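Local coordinates for protein catechol 2,3-dioxygenase (Pseudomonas sp. KL28, PDB 3HQ0) that probably cleaves the ring of catechol with molecular oxygen at a non-haem iron, giving (2Z,4E)-2-hydroxy-6-oxohexa-2,4-dienoate, at residues Gln13-Asn18 and Ala61-Ile66; Ala84-Tyr89 and Thr170-Phe175; Lys213-Ser218 and Gly263-Thr268. All blocks are in the same frame, centred on the assembly; numbering follows the deposited sequence.

Contact 1 of 3, residues Gln13-Asn18 and Ala61-Ile66; sequences QVRVLN and ADTAGI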
ATOM      1  N   GLN A  13      24.640   3.186 -20.647  1.00 22.54           N
ATOM      2  CA  GLN A  13      24.391   3.126 -22.076  1.00 22.08           C
ATOM      3  C   GLN A  13      24.276   1.661 -22.416  1.00 21.69           C
ATOM      4  O   GLN A  13      25.231   0.895 -22.266  1.00 21.04           O
ATOM      5  CB  GLN A  13      25.523   3.759 -22.880  1.00 23.46           C
ATOM      6  CG  GLN A  13      25.307   3.584 -24.372  1.00 23.60           C
ATOM      7  CD  GLN A  13      26.227   4.438 -25.205  1.00 22.32           C
ATOM      8  OE1 GLN A  13      26.151   5.661 -25.169  1.00 19.36           O
ATOM      9  NE2 GLN A  13      27.105   3.791 -25.969  1.00 21.95           N
ATOM     10  N   VAL A  14      23.089   1.285 -22.874  1.00 20.67           N
ATOM     11  CA  VAL A  14      22.778  -0.087 -23.209  1.00 20.59           C
ATOM     12  C   VAL A  14      22.565  -0.238 -24.705  1.00 19.57           C
ATOM     13  O   VAL A  14      22.128   0.694 -25.370  1.00 18.57           O
ATOM     14  CB  VAL A  14      21.503  -0.531 -22.452  1.00 21.22           C
ATOM     15  CG1 VAL A  14      21.083  -1.924 -22.881  1.00 22.90           C
ATOM     16  CG2 VAL A  14      21.765  -0.480 -20.942  1.00 21.78           C
ATOM     17  N   ARG A  15      22.878  -1.423 -25.212  1.00 20.18           N
ATOM     18  CA  ARG A  15      22.740  -1.735 -26.630  1.00 22.90           C
ATOM     19  C   ARG A  15      21.431  -2.448 -26.919  1.00 23.36           C
ATOM     20  O   ARG A  15      21.108  -3.444 -26.275  1.00 20.88           O
ATOM     21  CB  ARG A  15      23.875  -2.649 -27.090  1.00 21.27           C
ATOM     22  CG  ARG A  15      25.275  -2.123 -26.865  1.00 21.12           C
ATOM     23  CD  ARG A  15      26.268  -3.001 -27.601  1.00 20.80           C
ATOM     24  NE  ARG A  15      26.363  -4.340 -27.025  1.00 21.35           N
ATOM     25  CZ  ARG A  15      27.063  -4.629 -25.935  1.00 21.23           C
ATOM     26  NH1 ARG A  15      27.727  -3.670 -25.311  1.00 23.01           N
ATOM     27  NH2 ARG A  15      27.103  -5.870 -25.474  1.00 24.36           N
ATOM     28  N   VAL A  16      20.693  -1.947 -27.905  1.00 25.20           N
ATOM     29  CA  VAL A  16      19.429  -2.559 -28.303  1.00 28.05           C
ATOM     30  C   VAL A  16      19.509  -3.002 -29.770  1.00 28.60           C
ATOM     31  O   VAL A  16      20.030  -2.274 -30.610  1.00 29.34           O
ATOM     32  CB  VAL A  16      18.267  -1.571 -28.114  1.00 27.18           C
ATOM     33  CG1 VAL A  16      18.045  -1.336 -26.635  1.00 28.80           C
ATOM     34  CG2 VAL A  16      18.585  -0.256 -28.802  1.00 26.80           C
ATOM     35  N   LEU A  17      19.005  -4.198 -30.068  1.00 31.26           N
ATOM     36  CA  LEU A  17      19.040  -4.744 -31.428  1.00 32.86           C
ATOM     37  C   LEU A  17      18.254  -3.942 -32.452  1.00 34.41           C
ATOM     38  O   LEU A  17      18.583  -3.958 -33.639  1.00 34.85           O
ATOM     39  CB  LEU A  17      18.534  -6.189 -31.446  1.00 33.58           C
ATOM     40  CG  LEU A  17      19.427  -7.269 -30.834  1.00 34.47           C
ATOM     41  CD1 LEU A  17      20.814  -7.176 -31.443  1.00 35.49           C
ATOM     42  CD2 LEU A  17      19.504  -7.097 -29.335  1.00 36.02           C
ATOM     43  N   ASN A  18      17.208  -3.259 -31.998  1.00 35.13           N
ATOM     44  CA  ASN A  18      16.382  -2.445 -32.881  1.00 35.33           C
ATOM     45  C   ASN A  18      16.095  -1.122 -32.192  1.00 35.98           C
ATOM     46  O   ASN A  18      15.302  -1.055 -31.257  1.00 36.87           O
ATOM     47  CB  ASN A  18      15.075  -3.168 -33.207  1.00 35.97           C
ATOM     48  CG  ASN A  18      14.157  -2.339 -34.076  1.00 35.56           C
ATOM     49  OD1 ASN A  18      13.560  -1.369 -33.618  1.00 35.86           O
ATOM     50  ND2 ASN A  18      14.051  -2.709 -35.344  1.00 38.07           N
ATOM     51  N   ALA A  61      22.824  -1.659 -31.955  1.00 31.06           N
ATOM     52  CA  ALA A  61      24.054  -2.418 -32.123  1.00 31.62           C
ATOM     53  C   ALA A  61      23.772  -3.863 -32.509  1.00 32.89           C
ATOM     54  O   ALA A  61      22.635  -4.331 -32.418  1.00 32.60           O
ATOM     55  CB  ALA A  61      24.871  -2.373 -30.835  1.00 31.28           C
ATOM     56  N   ASP A  62      24.821  -4.570 -32.919  1.00 33.80           N
ATOM     57  CA  ASP A  62      24.702  -5.965 -33.331  1.00 35.48           C
ATOM     58  C   ASP A  62      24.459  -6.904 -32.157  1.00 34.40           C
ATOM     59  O   ASP A  62      23.917  -7.997 -32.330  1.00 34.29           O
ATOM     60  CB  ASP A  62      25.967  -6.408 -34.078  1.00 39.59           C
ATOM     61  CG  ASP A  62      26.273  -5.535 -35.292  1.00 43.52           C
ATOM     62  OD1 ASP A  62      27.270  -5.815 -35.993  1.00 44.55           O
ATOM     63  OD2 ASP A  62      25.518  -4.568 -35.545  1.00 46.16           O
ATOM     64  N   THR A  63      24.861  -6.480 -30.963  1.00 31.76           N
ATOM     65  CA  THR A  63      24.689  -7.300 -29.768  1.00 29.83           C
ATOM     66  C   THR A  63      24.066  -6.493 -28.636  1.00 26.93           C
ATOM     67  O   THR A  63      24.236  -5.281 -28.565  1.00 26.81           O
ATOM     68  CB  THR A  63      26.048  -7.858 -29.283  1.00 31.29           C
ATOM     69  OG1 THR A  63      26.583  -8.744 -30.273  1.00 34.81           O
ATOM     70  CG2 THR A  63      25.882  -8.617 -27.982  1.00 33.16           C
ATOM     71  N   ALA A  64      23.334  -7.167 -27.756  1.00 26.02           N
ATOM     72  CA  ALA A  64      22.711  -6.488 -26.625  1.00 26.20           C
ATOM     73  C   ALA A  64      23.730  -6.453 -25.499  1.00 24.38           C
ATOM     74  O   ALA A  64      24.764  -7.111 -25.576  1.00 26.01           O
ATOM     75  CB  ALA A  64      21.460  -7.232 -26.181  1.00 26.41           C
ATOM     76  N   GLY A  65      23.442  -5.686 -24.460  1.00 22.61           N
ATOM     77  CA  GLY A  65      24.361  -5.599 -23.344  1.00 20.71           C
ATOM     78  C   GLY A  65      24.662  -4.159 -22.998  1.00 19.57           C
ATOM     79  O   GLY A  65      24.108  -3.244 -23.595  1.00 19.17           O
ATOM     80  N   ILE A  66      25.576  -3.953 -22.061  1.00 19.69           N
ATOM     81  CA  ILE A  66      25.915  -2.605 -21.625  1.00 19.54           C
ATOM     82  C   ILE A  66      27.242  -2.109 -22.188  1.00 18.54           C
ATOM     83  O   ILE A  66      28.228  -2.840 -22.212  1.00 20.12           O
ATOM     84  CB  ILE A  66      25.959  -2.559 -20.087  1.00 18.33           C
ATOM     85  CG1 ILE A  66      26.132  -1.128 -19.593  1.00 17.90           C
ATOM     86  CG2 ILE A  66      27.075  -3.446 -19.582  1.00 19.46           C
ATOM     87  CD1 ILE A  66      26.053  -1.018 -18.068  1.00 16.03           C
TER
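Arg15 reaches from the end of strand 9-16 over the backbone of residues 63-66 and turns its guanidinium group to three of their carbonyls, one bond sound and two weak. The contact belongs to the mixed sheet of the N-terminal vicinal oxygen chelate (VOC) module, where strand 9-16 lies between strands 56-60 and 65-73 and the chain from Ala61 onward runs beside its C-terminal end. The chain of Arg15 leaves with CG anti to the carbonyl carbon and then bends at chi3 (-68°), which lays the flat group over Gly65, whose CA sits beneath one face. At the edge, near the guanidinium plane, NE donates to Thr63 O at 2.8 Å, although it stands above that carbonyl's own plane. NH2 meets Ala64 O at 2.6 Å and NH1 meets Ile66 O at 3.2 Å, both weak, bent bonds to oxygens that lie oblique to the guanidinium plane. NH1 also forms a salt bridge with Asp67, a second partner for the charge. Closer to the backbone, CD of Arg15 rests on CB of Ala61 at 3.6 Å. Leu17 covers the turn with its methyls: CD2 packs on Ala64 CB at 3.7 Å, while CD1 lies by the carbonyls of Ala61 and Asp62. Val14 and Ile66 form an antiparallel non-hydrogen-bonded pair, their side chains on the face of the sheet away from that of Arg15. Two backbone bonds join the segments, Ala61 N to Val16 O at 3.2 Å and, nearly straight at 169°, Arg15 N to Gly65 O at 2.7 Å.

Contact 2 of 3, residues Ala84-Tyr89 and Thr170-Phe175; sequences ADLQAY and TEVLGF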
ATOM      1  N   ALA A  84      43.231  11.081 -10.863  1.00 18.73           N
ATOM      2  CA  ALA A  84      44.601  10.939 -10.388  1.00 18.63           C
ATOM      3  C   ALA A  84      44.741   9.699  -9.500  1.00 18.40           C
ATOM      4  O   ALA A  84      45.680   8.919  -9.659  1.00 18.30           O
ATOM      5  CB  ALA A  84      45.017  12.195  -9.630  1.00 17.23           C
ATOM      6  N   ASP A  85      43.793   9.508  -8.583  1.00 19.15           N
ATOM      7  CA  ASP A  85      43.822   8.356  -7.684  1.00 17.91           C
ATOM      8  C   ASP A  85      43.610   7.046  -8.443  1.00 17.48           C
ATOM      9  O   ASP A  85      44.155   6.010  -8.064  1.00 17.96           O
ATOM     10  CB  ASP A  85      42.761   8.491  -6.580  1.00 19.50           C
ATOM     11  CG  ASP A  85      42.917   9.766  -5.753  1.00 22.67           C
ATOM     12  OD1 ASP A  85      44.059  10.198  -5.493  1.00 26.35           O
ATOM     13  OD2 ASP A  85      41.887  10.336  -5.339  1.00 23.31           O
ATOM     14  N   LEU A  86      42.801   7.079  -9.499  1.00 17.10           N
ATOM     15  CA  LEU A  86      42.569   5.880 -10.301  1.00 15.46           C
ATOM     16  C   LEU A  86      43.865   5.452 -10.997  1.00 15.59           C
ATOM     17  O   LEU A  86      44.192   4.265 -11.066  1.00 14.85           O
ATOM     18  CB  LEU A  86      41.481   6.138 -11.349  1.00 14.91           C
ATOM     19  CG  LEU A  86      40.043   6.111 -10.819  1.00 14.32           C
ATOM     20  CD1 LEU A  86      39.093   6.549 -11.916  1.00 14.78           C
ATOM     21  CD2 LEU A  86      39.696   4.688 -10.330  1.00 12.13           C
ATOM     22  N   GLN A  87      44.600   6.425 -11.522  1.00 17.01           N
ATOM     23  CA  GLN A  87      45.851   6.124 -12.199  1.00 20.29           C
ATOM     24  C   GLN A  87      46.912   5.743 -11.173  1.00 20.66           C
ATOM     25  O   GLN A  87      47.641   4.775 -11.365  1.00 22.70           O
ATOM     26  CB  GLN A  87      46.291   7.318 -13.035  1.00 19.79           C
ATOM     27  CG  GLN A  87      45.310   7.632 -14.152  1.00 19.87           C
ATOM     28  CD  GLN A  87      45.682   8.879 -14.918  1.00 21.93           C
ATOM     29  OE1 GLN A  87      46.578   8.863 -15.762  1.00 21.93           O
ATOM     30  NE2 GLN A  87      45.002   9.979 -14.617  1.00 19.88           N
ATOM     31  N   ALA A  88      46.967   6.488 -10.074  1.00 21.68           N
ATOM     32  CA  ALA A  88      47.921   6.221  -8.999  1.00 21.59           C
ATOM     33  C   ALA A  88      47.771   4.776  -8.531  1.00 21.97           C
ATOM     34  O   ALA A  88      48.750   4.106  -8.194  1.00 21.15           O
ATOM     35  CB  ALA A  88      47.664   7.174  -7.841  1.00 20.10           C
ATOM     36  N   TYR A  89      46.530   4.301  -8.525  1.00 22.43           N
ATOM     37  CA  TYR A  89      46.209   2.939  -8.107  1.00 22.48           C
ATOM     38  C   TYR A  89      46.761   1.921  -9.104  1.00 24.50           C
ATOM     39  O   TYR A  89      47.096   0.788  -8.736  1.00 26.36           O
ATOM     40  CB  TYR A  89      44.696   2.782  -8.002  1.00 21.21           C
ATOM     41  CG  TYR A  89      44.252   1.487  -7.381  1.00 21.23           C
ATOM     42  CD1 TYR A  89      44.270   1.309  -5.999  1.00 21.37           C
ATOM     43  CD2 TYR A  89      43.834   0.426  -8.176  1.00 20.78           C
ATOM     44  CE1 TYR A  89      43.884   0.104  -5.425  1.00 22.18           C
ATOM     45  CE2 TYR A  89      43.451  -0.783  -7.612  1.00 23.06           C
ATOM     46  CZ  TYR A  89      43.480  -0.937  -6.243  1.00 22.93           C
ATOM     47  OH  TYR A  89      43.127  -2.147  -5.695  1.00 25.63           O
ATOM     48  N   THR A 170      36.111   0.439  -3.154  1.00 15.34           N
ATOM     49  CA  THR A 170      36.216   0.855  -1.755  1.00 17.59           C
ATOM     50  C   THR A 170      37.476   1.660  -1.425  1.00 20.02           C
ATOM     51  O   THR A 170      37.429   2.577  -0.609  1.00 20.13           O
ATOM     52  CB  THR A 170      36.155  -0.355  -0.795  1.00 16.46           C
ATOM     53  OG1 THR A 170      37.294  -1.189  -1.007  1.00 18.46           O
ATOM     54  CG2 THR A 170      34.896  -1.170  -1.039  1.00 17.09           C
ATOM     55  N   GLU A 171      38.597   1.333  -2.062  1.00 20.56           N
ATOM     56  CA  GLU A 171      39.848   2.041  -1.782  1.00 21.47           C
ATOM     57  C   GLU A 171      40.088   3.306  -2.593  1.00 20.31           C
ATOM     58  O   GLU A 171      40.853   4.175  -2.180  1.00 20.24           O
ATOM     59  CB  GLU A 171      41.042   1.107  -1.975  1.00 24.89           C
ATOM     60  CG  GLU A 171      41.006  -0.135  -1.104  1.00 28.21           C
ATOM     61  CD  GLU A 171      42.348  -0.826  -1.043  1.00 33.58           C
ATOM     62  OE1 GLU A 171      42.434  -1.888  -0.389  1.00 36.97           O
ATOM     63  OE2 GLU A 171      43.317  -0.304  -1.642  1.00 35.37           O
ATOM     64  N   VAL A 172      39.445   3.421  -3.748  1.00 19.32           N
ATOM     65  CA  VAL A 172      39.654   4.602  -4.577  1.00 17.17           C
ATOM     66  C   VAL A 172      38.416   5.463  -4.768  1.00 16.72           C
ATOM     67  O   VAL A 172      38.474   6.683  -4.611  1.00 15.44           O
ATOM     68  CB  VAL A 172      40.180   4.204  -5.970  1.00 19.52           C
ATOM     69  CG1 VAL A 172      40.521   5.463  -6.772  1.00 17.27           C
ATOM     70  CG2 VAL A 172      41.395   3.285  -5.823  1.00 16.74           C
ATOM     71  N   LEU A 173      37.297   4.822  -5.092  1.00 16.56           N
ATOM     72  CA  LEU A 173      36.038   5.524  -5.358  1.00 16.14           C
ATOM     73  C   LEU A 173      35.144   5.905  -4.181  1.00 13.14           C
ATOM     74  O   LEU A 173      34.078   6.482  -4.379  1.00 14.01           O
ATOM     75  CB  LEU A 173      35.221   4.716  -6.369  1.00 14.68           C
ATOM     76  CG  LEU A 173      35.433   5.025  -7.860  1.00 18.17           C
ATOM     77  CD1 LEU A 173      36.697   5.851  -8.078  1.00 16.43           C
ATOM     78  CD2 LEU A 173      35.472   3.727  -8.644  1.00 15.16           C
ATOM     79  N   GLY A 174      35.563   5.566  -2.970  1.00 11.15           N
ATOM     80  CA  GLY A 174      34.792   5.921  -1.791  1.00 10.58           C
ATOM     81  C   GLY A 174      33.520   5.143  -1.494  1.00 10.90           C
ATOM     82  O   GLY A 174      32.626   5.661  -0.821  1.00 11.72           O
ATOM     83  N   PHE A 175      33.424   3.917  -1.995  1.00 11.44           N
ATOM     84  CA  PHE A 175      32.246   3.087  -1.756  1.00 12.17           C
ATOM     85  C   PHE A 175      32.558   2.179  -0.574  1.00 13.17           C
ATOM     86  O   PHE A 175      33.696   2.132  -0.102  1.00 13.65           O
ATOM     87  CB  PHE A 175      31.930   2.201  -2.976  1.00  9.62           C
ATOM     88  CG  PHE A 175      31.400   2.949  -4.180  1.00 11.41           C
ATOM     89  CD1 PHE A 175      32.109   4.009  -4.738  1.00  8.29           C
ATOM     90  CD2 PHE A 175      30.211   2.548  -4.788  1.00 11.68           C
ATOM     91  CE1 PHE A 175      31.647   4.657  -5.886  1.00 11.71           C
ATOM     92  CE2 PHE A 175      29.738   3.195  -5.944  1.00 10.59           C
ATOM     93  CZ  PHE A 175      30.455   4.243  -6.488  1.00 10.68           C
TER
HETATM   94  O   HOH W   1      40.727   8.222  -3.720  1.00 33.39           O
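Asp85 OD2 and the backbone oxygen Val172 O share one water, which donates to each of them at 2.9 Å and so ties helix 76-89 to the C-terminal end of helix 162-171. The first helix belongs to the N-terminal VOC module and the second to the C-terminal one, so this is packing between the two modules, away from the iron. No direct hydrogen bond crosses here; Val172 has the largest share of the contact, with its two methyls parted between neighbours. CG1, anti to the backbone N (chi1 -174°), touches Leu86 CD2 at 3.7 Å and Asp85 CB at 3.8 Å. CG2 presses obliquely on the Tyr89 ring, 3.5 Å from CD1. The same Leu86 CD2 also meets Leu173 CD1 at 3.9 Å, the two leucines crossing at about a right angle, and both leucines continue onto Phe110 of strand 107-111. On the outer side, Glu171 crosses Tyr89 at about a right angle, ring and carboxylate planes perpendicular, and OE2 lies at the ring edge, 3.8 Å from Tyr89 CE1.

Contact 3 of 3, residues Lys213-Ser218 and Gly263-Thr268; sequences KLHHCS and GNRFET. With FE (Fe (III) ion), chain E.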
ATOM      1  N   LYS A 213      29.714  -8.665 -18.781  1.00 21.13           N
ATOM      2  CA  LYS A 213      28.307  -9.082 -18.772  1.00 21.98           C
ATOM      3  C   LYS A 213      27.401  -8.163 -17.953  1.00 20.43           C
ATOM      4  O   LYS A 213      27.763  -7.724 -16.858  1.00 19.26           O
ATOM      5  CB  LYS A 213      28.176 -10.506 -18.221  1.00 23.70           C
ATOM      6  CG  LYS A 213      28.608 -11.613 -19.165  1.00 30.41           C
ATOM      7  CD  LYS A 213      27.474 -12.059 -20.090  1.00 34.85           C
ATOM      8  CE  LYS A 213      27.082 -10.982 -21.092  1.00 37.92           C
ATOM      9  NZ  LYS A 213      28.231 -10.538 -21.934  1.00 37.60           N
ATOM     10  N   LEU A 214      26.218  -7.886 -18.493  1.00 18.75           N
ATOM     11  CA  LEU A 214      25.237  -7.043 -17.816  1.00 18.16           C
ATOM     12  C   LEU A 214      24.074  -7.917 -17.357  1.00 19.79           C
ATOM     13  O   LEU A 214      23.363  -8.503 -18.185  1.00 21.05           O
ATOM     14  CB  LEU A 214      24.725  -5.955 -18.771  1.00 18.71           C
ATOM     15  CG  LEU A 214      23.626  -4.938 -18.379  1.00 20.47           C
ATOM     16  CD1 LEU A 214      22.295  -5.394 -18.949  1.00 19.57           C
ATOM     17  CD2 LEU A 214      23.555  -4.741 -16.872  1.00 17.18           C
ATOM     18  N   HIS A 215      23.893  -8.042 -16.044  1.00 17.51           N
ATOM     19  CA  HIS A 215      22.775  -8.830 -15.545  1.00 16.11           C
ATOM     20  C   HIS A 215      21.550  -7.933 -15.689  1.00 16.86           C
ATOM     21  O   HIS A 215      20.589  -8.293 -16.365  1.00 16.82           O
ATOM     22  CB  HIS A 215      22.965  -9.218 -14.081  1.00 16.69           C
ATOM     23  CG  HIS A 215      21.880 -10.104 -13.551  1.00 17.89           C
ATOM     24  ND1 HIS A 215      21.780 -11.437 -13.881  1.00 20.98           N
ATOM     25  CD2 HIS A 215      20.836  -9.841 -12.731  1.00 18.47           C
ATOM     26  CE1 HIS A 215      20.723 -11.960 -13.286  1.00 18.98           C
ATOM     27  NE2 HIS A 215      20.131 -11.012 -12.581  1.00 21.60           N
ATOM     28  N   HIS A 216      21.587  -6.764 -15.052  1.00 14.72           N
ATOM     29  CA  HIS A 216      20.473  -5.828 -15.160  1.00 15.55           C
ATOM     30  C   HIS A 216      20.765  -4.425 -14.671  1.00 14.52           C
ATOM     31  O   HIS A 216      21.678  -4.199 -13.874  1.00 14.71           O
ATOM     32  CB  HIS A 216      19.240  -6.335 -14.382  1.00 13.45           C
ATOM     33  CG  HIS A 216      19.380  -6.263 -12.892  1.00 13.79           C
ATOM     34  ND1 HIS A 216      19.945  -7.275 -12.144  1.00 13.82           N
ATOM     35  CD2 HIS A 216      19.046  -5.290 -12.012  1.00 15.08           C
ATOM     36  CE1 HIS A 216      19.954  -6.928 -10.869  1.00 13.56           C
ATOM     37  NE2 HIS A 216      19.415  -5.727 -10.762  1.00 15.28           N
ATOM     38  N   CYS A 217      19.970  -3.490 -15.173  1.00 14.43           N
ATOM     39  CA  CYS A 217      20.019  -2.099 -14.740  1.00 15.84           C
ATOM     40  C   CYS A 217      18.760  -2.003 -13.888  1.00 15.71           C
ATOM     41  O   CYS A 217      17.763  -2.664 -14.198  1.00 16.46           O
ATOM     42  CB  CYS A 217      19.927  -1.150 -15.928  1.00 17.73           C
ATOM     43  SG  CYS A 217      21.515  -0.886 -16.716  1.00 17.60           S
ATOM     44  N   SER A 218      18.782  -1.205 -12.826  1.00 15.02           N
ATOM     45  CA  SER A 218      17.607  -1.127 -11.963  1.00 15.01           C
ATOM     46  C   SER A 218      16.963   0.235 -11.814  1.00 14.29           C
ATOM     47  O   SER A 218      17.646   1.263 -11.773  1.00 12.77           O
ATOM     48  CB  SER A 218      17.943  -1.680 -10.574  1.00 16.31           C
ATOM     49  OG  SER A 218      16.838  -1.526  -9.700  1.00 17.27           O
ATOM     50  N   GLY A 263      16.423  -7.938 -25.174  1.00 22.90           N
ATOM     51  CA  GLY A 263      16.916  -8.923 -24.235  1.00 21.72           C
ATOM     52  C   GLY A 263      17.752  -8.343 -23.108  1.00 21.36           C
ATOM     53  O   GLY A 263      18.507  -9.066 -22.462  1.00 22.04           O
ATOM     54  N   ASN A 264      17.647  -7.039 -22.885  1.00 21.18           N
ATOM     55  CA  ASN A 264      18.379  -6.412 -21.795  1.00 21.75           C
ATOM     56  C   ASN A 264      17.467  -6.525 -20.574  1.00 20.75           C
ATOM     57  O   ASN A 264      16.333  -6.062 -20.607  1.00 19.27           O
ATOM     58  CB  ASN A 264      18.641  -4.933 -22.090  1.00 21.20           C
ATOM     59  CG  ASN A 264      19.602  -4.726 -23.244  1.00 22.46           C
ATOM     60  OD1 ASN A 264      19.302  -4.005 -24.197  1.00 20.90           O
ATOM     61  ND2 ASN A 264      20.768  -5.347 -23.155  1.00 21.57           N
ATOM     62  N   ARG A 265      17.950  -7.156 -19.510  1.00 19.66           N
ATOM     63  CA  ARG A 265      17.138  -7.296 -18.305  1.00 18.63           C
ATOM     64  C   ARG A 265      17.207  -6.021 -17.459  1.00 17.46           C
ATOM     65  O   ARG A 265      18.274  -5.437 -17.277  1.00 17.09           O
ATOM     66  CB  ARG A 265      17.614  -8.484 -17.464  1.00 17.68           C
ATOM     67  CG  ARG A 265      16.818  -8.662 -16.182  1.00 17.64           C
ATOM     68  CD  ARG A 265      17.490  -9.590 -15.181  1.00 15.35           C
ATOM     69  NE  ARG A 265      17.412 -11.009 -15.526  1.00 16.76           N
ATOM     70  CZ  ARG A 265      18.442 -11.744 -15.940  1.00 19.90           C
ATOM     71  NH1 ARG A 265      19.644 -11.198 -16.073  1.00 16.64           N
ATOM     72  NH2 ARG A 265      18.277 -13.037 -16.198  1.00 18.40           N
ATOM     73  N   PHE A 266      16.060  -5.577 -16.968  1.00 15.92           N
ATOM     74  CA  PHE A 266      16.021  -4.402 -16.115  1.00 14.87           C
ATOM     75  C   PHE A 266      15.193  -4.767 -14.890  1.00 14.06           C
ATOM     76  O   PHE A 266      14.485  -5.776 -14.899  1.00 14.25           O
ATOM     77  CB  PHE A 266      15.394  -3.216 -16.852  1.00 13.31           C
ATOM     78  CG  PHE A 266      13.964  -3.441 -17.250  1.00 16.85           C
ATOM     79  CD1 PHE A 266      12.923  -2.972 -16.457  1.00 17.10           C
ATOM     80  CD2 PHE A 266      13.658  -4.129 -18.419  1.00 14.58           C
ATOM     81  CE1 PHE A 266      11.590  -3.187 -16.829  1.00 17.14           C
ATOM     82  CE2 PHE A 266      12.339  -4.347 -18.796  1.00 17.56           C
ATOM     83  CZ  PHE A 266      11.304  -3.874 -18.000  1.00 17.67           C
ATOM     84  N   GLU A 267      15.297  -3.965 -13.836  1.00 13.16           N
ATOM     85  CA  GLU A 267      14.537  -4.225 -12.614  1.00 13.33           C
ATOM     86  C   GLU A 267      13.723  -3.011 -12.185  1.00 13.07           C
ATOM     87  O   GLU A 267      14.171  -1.877 -12.326  1.00 12.78           O
ATOM     88  CB  GLU A 267      15.477  -4.618 -11.464  1.00 16.07           C
ATOM     89  CG  GLU A 267      14.850  -4.480 -10.066  1.00 15.04           C
ATOM     90  CD  GLU A 267      15.825  -4.795  -8.940  1.00 15.81           C
ATOM     91  OE1 GLU A 267      16.967  -4.317  -8.996  1.00 17.38           O
ATOM     92  OE2 GLU A 267      15.449  -5.509  -7.995  1.00 15.84           O
ATOM     93  N   THR A 268      12.517  -3.263 -11.678  1.00 12.81           N
ATOM     94  CA  THR A 268      11.658  -2.200 -11.162  1.00 13.78           C
ATOM     95  C   THR A 268      11.344  -2.674  -9.742  1.00 15.17           C
ATOM     96  O   THR A 268      10.645  -3.670  -9.569  1.00 14.34           O
ATOM     97  CB  THR A 268      10.336  -2.066 -11.960  1.00 13.73           C
ATOM     98  OG1 THR A 268       9.586  -3.284 -11.867  1.00 14.61           O
ATOM     99  CG2 THR A 268      10.621  -1.741 -13.416  1.00  9.76           C
TER
HETATM  100 FE    FE E 310      19.033  -4.875  -8.523  1.00 23.09          FE
HETATM  101  O   HOH W   2      20.681  -8.430 -19.349  1.00 20.52           O
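The iron site of this extradiol dioxygenase takes two of its three protein ligands from this contact: His216 NE2 lies 2.4 Å from the iron and Glu267 OE1 2.2 Å from it, with His154 completing the two-histidine, one-carboxylate facial triad. The imidazole and carboxylate planes stand perpendicular as they converge on the metal. Ser218 OG donates to the metal-bound oxygen Glu267 OE1 at 2.9 Å from above the carboxylate plane, while Glu267 OE2 is held by Thr255, so both oxygens are fixed and the rotation of the group is limited. The ligands are carried by strands 213-220 and 265-270, parallel neighbours in the sheet of the C-terminal VOC module, joined where Glu267 N bonds in the carbonyl plane to Cys217 O at 2.8 Å. At His215 and His216 a classic beta bulge sets two residues opposite Leu156 of strand 151-159. Arg265, bent at chi3 (-75°), lays its guanidinium flat on the His215 ring, centres 3.9 Å apart and planes at 22°; its NE forms a salt bridge with Asp242. Arg265 NH1, over the imidazole face, also donates to His215 O at 3.1 Å.

In the fold
Contacts 1 and 3 lie in the sheets of the two VOC modules and meet across their interface, with centres about 12 Å apart. There Ile66 CG2 packs on Leu214 CB at 3.5 Å, and Asn264 lodges against Val14, Val16 and Ala64. Contact 1 does not reach the metal: the side chain of Ile66 is about 12 Å from the iron and that of Val14 about 9 Å from that of His216. Contact 2 joins the same modules at a separate place through their helices, its centre about 29 Å from that of contact 1 and 26 Å from that of contact 3. Strand 65-73 is followed in the chain by helix 76-89, linking contacts 1 and 2.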